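Local coordinates for type II secretion system protein F (Vibrio cholerae, PDB 2VMA) that forms part of the inner membrane complex of the type II secretion system, which probably supports the energy-dependent export of toxins and proteases from the periplasm, at residues A[7-12]-A[72-77]. Numbering follows the deposited sequence.
Sequences RGISTP and PHVFDE
Gly8 presses its CA against the turn of chain at His73 and Val74, 3.2 Å from His73 O and 3.8 Å from Val74 CG2. Glycine suits this tight place, where the CA atoms of Gly8 and Val74 are 4.2 Å apart, because its bare CA lets the His73 carbonyl approach so closely. The apolar half of the contact continues with Ile9, whose CD1 meets Val74 CG1 at 3.8 Å while its CG1 is 4.0 Å from Val74 CG1, the two side chains crossing at a slant. Isoleucine fits here because its long apolar branch can reach Val74. Val74 divides its two branches between the neighbours: CG1, anti to the backbone N (chi1 -178°), faces Ile9, and CG2 rests on Gly8. The beta-branched shape thus serves both residues, and CG1 also sits over one face of the Phe75 ring, toward its rim.

The His73 end is the more exposed rim. Its flat imidazole can bring a C-H edge up to a carbonyl, placing CD2 3.2 Å from Arg7 O near the ring plane, while the Arg7 side chain starts off away from 72-77. Farther along, the backbones part, and a water fills the wider gap, accepting from Ile9 N at 3.1 Å and donating to Val74 O at 3.0 Å.

In this cytoplasmic, all-helical domain the contact joins the lead-in to helix 11-26, N-capped by Ser10, to the loop entering helix 77-89, N-capped by Asp76. Met50 of helix 45-59 touches Ile9, Val74 and Phe75, and Leu14 of helix 11-26 packs against both Ile9 and Phe75.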
loop_
_atom_site.group_PDB
_atom_site.type_symbol
_atom_site.label_atom_id
_atom_site.label_comp_id
_atom_site.label_asym_id
_atom_site.label_seq_id
_atom_site.Cartn_x
_atom_site.Cartn_y
_atom_site.Cartn_z
ATOM N N ARG A 7 12.213 -3.916 7.425
ATOM C CA ARG A 7 11.145 -3.088 7.951
ATOM C C ARG A 7 10.216 -2.676 6.810
ATOM O O ARG A 7 10.639 -2.611 5.645
ATOM C CB ARG A 7 11.715 -1.849 8.633
ATOM C CG ARG A 7 12.650 -2.135 9.790
ATOM C CD ARG A 7 12.722 -0.957 10.765
ATOM N NE ARG A 7 13.781 -1.153 11.743
ATOM C CZ ARG A 7 15.057 -0.806 11.584
ATOM N NH1 ARG A 7 15.486 -0.215 10.466
ATOM N NH2 ARG A 7 15.906 -1.057 12.561
ATOM N N GLY A 8 8.947 -2.435 7.146
ATOM C CA GLY A 8 7.976 -1.910 6.180
ATOM C C GLY A 8 8.172 -0.419 5.920
ATOM O O GLY A 8 9.281 0.122 6.070
ATOM N N ILE A 9 7.106 0.251 5.498
ATOM C CA ILE A 9 7.138 1.687 5.262
ATOM C C ILE A 9 6.320 2.446 6.333
ATOM O O ILE A 9 5.573 1.861 7.107
ATOM C CB ILE A 9 6.656 2.022 3.821
ATOM C CG1 ILE A 9 5.152 1.760 3.672
ATOM C CG2 ILE A 9 7.454 1.196 2.815
ATOM C CD1 ILE A 9 4.604 1.862 2.237
ATOM N N SER A 10 6.466 3.759 6.368
ATOM C CA SER A 10 5.760 4.568 7.369
ATOM C C SER A 10 4.242 4.528 7.123
ATOM O O SER A 10 3.794 4.292 6.000
ATOM C CB SER A 10 6.270 6.002 7.339
ATOM O OG SER A 10 5.657 6.737 6.295
ATOM N N THR A 11 3.454 4.745 8.175
ATOM C CA THR A 11 2.003 4.678 8.023
ATOM C C THR A 11 1.499 5.762 7.061
ATOM O O THR A 11 0.603 5.489 6.293
ATOM C CB THR A 11 1.228 4.691 9.362
ATOM O OG1 THR A 11 1.274 5.990 9.967
ATOM C CG2 THR A 11 1.775 3.662 10.319
ATOM N N PRO A 12 2.078 6.983 7.095
ATOM C CA PRO A 12 1.681 7.947 6.045
ATOM C C PRO A 12 2.097 7.556 4.630
ATOM O O PRO A 12 1.354 7.836 3.696
ATOM C CB PRO A 12 2.350 9.271 6.468
ATOM C CG PRO A 12 2.928 9.030 7.837
ATOM C CD PRO A 12 3.047 7.568 8.049
ATOM N N PRO A 72 5.643 -8.858 2.552
ATOM C CA PRO A 72 4.743 -9.130 3.690
ATOM C C PRO A 72 5.023 -8.225 4.889
ATOM O O PRO A 72 4.135 -7.955 5.694
ATOM C CB PRO A 72 5.034 -10.599 4.023
ATOM C CG PRO A 72 6.394 -10.827 3.550
ATOM C CD PRO A 72 6.563 -9.990 2.319
ATOM N N HIS A 73 6.275 -7.785 4.996
ATOM C CA HIS A 73 6.672 -6.777 5.971
ATOM C C HIS A 73 6.131 -5.365 5.665
ATOM O O HIS A 73 6.184 -4.504 6.529
ATOM C CB HIS A 73 8.203 -6.761 6.100
ATOM C CG HIS A 73 8.921 -6.452 4.816
ATOM N ND1 HIS A 73 9.037 -7.364 3.787
ATOM C CD2 HIS A 73 9.552 -5.332 4.395
ATOM C CE1 HIS A 73 9.726 -6.825 2.800
ATOM N NE2 HIS A 73 10.051 -5.595 3.145
ATOM N N VAL A 74 5.617 -5.132 4.448
ATOM C CA VAL A 74 4.939 -3.863 4.088
ATOM C C VAL A 74 3.414 -3.993 4.106
ATOM O O VAL A 74 2.734 -3.180 4.721
ATOM C CB VAL A 74 5.405 -3.304 2.710
ATOM C CG1 VAL A 74 4.709 -1.951 2.373
ATOM C CG2 VAL A 74 6.923 -3.135 2.710
ATOM N N PHE A 75 2.886 -4.997 3.409
ATOM C CA PHE A 75 1.438 -5.209 3.317
ATOM C C PHE A 75 1.105 -6.437 4.172
ATOM O O PHE A 75 1.509 -7.566 3.840
ATOM C CB PHE A 75 1.016 -5.403 1.861
ATOM C CG PHE A 75 1.573 -4.354 0.932
ATOM C CD1 PHE A 75 0.880 -3.165 0.706
ATOM C CD2 PHE A 75 2.817 -4.536 0.325
ATOM C CE1 PHE A 75 1.401 -2.189 -0.119
ATOM C CE2 PHE A 75 3.352 -3.571 -0.501
ATOM C CZ PHE A 75 2.638 -2.389 -0.733
ATOM N N ASP A 76 0.426 -6.220 5.296
ATOM C CA ASP A 76 0.134 -7.325 6.209
ATOM C C ASP A 76 -0.917 -8.285 5.638
ATOM O O ASP A 76 -1.466 -8.069 4.552
ATOM C CB ASP A 76 -0.206 -6.838 7.637
ATOM C CG ASP A 76 -1.500 -6.048 7.728
ATOM O OD1 ASP A 76 -2.334 -6.039 6.787
ATOM O OD2 ASP A 76 -1.702 -5.454 8.805
ATOM N N GLU A 77 -1.177 -9.359 6.364
ATOM C CA GLU A 77 -2.087 -10.396 5.873
ATOM C C GLU A 77 -3.498 -9.872 5.617
ATOM O O GLU A 77 -4.126 -10.275 4.651
ATOM C CB GLU A 77 -2.116 -11.581 6.847
ATOM C CG GLU A 77 -0.745 -12.236 6.999
ATOM C CD GLU A 77 -0.779 -13.572 7.717
ATOM O OE1 GLU A 77 -1.564 -13.733 8.680
ATOM O OE2 GLU A 77 0.001 -14.464 7.316
HETATM O O HOH W 1 4.271 -0.978 5.993
#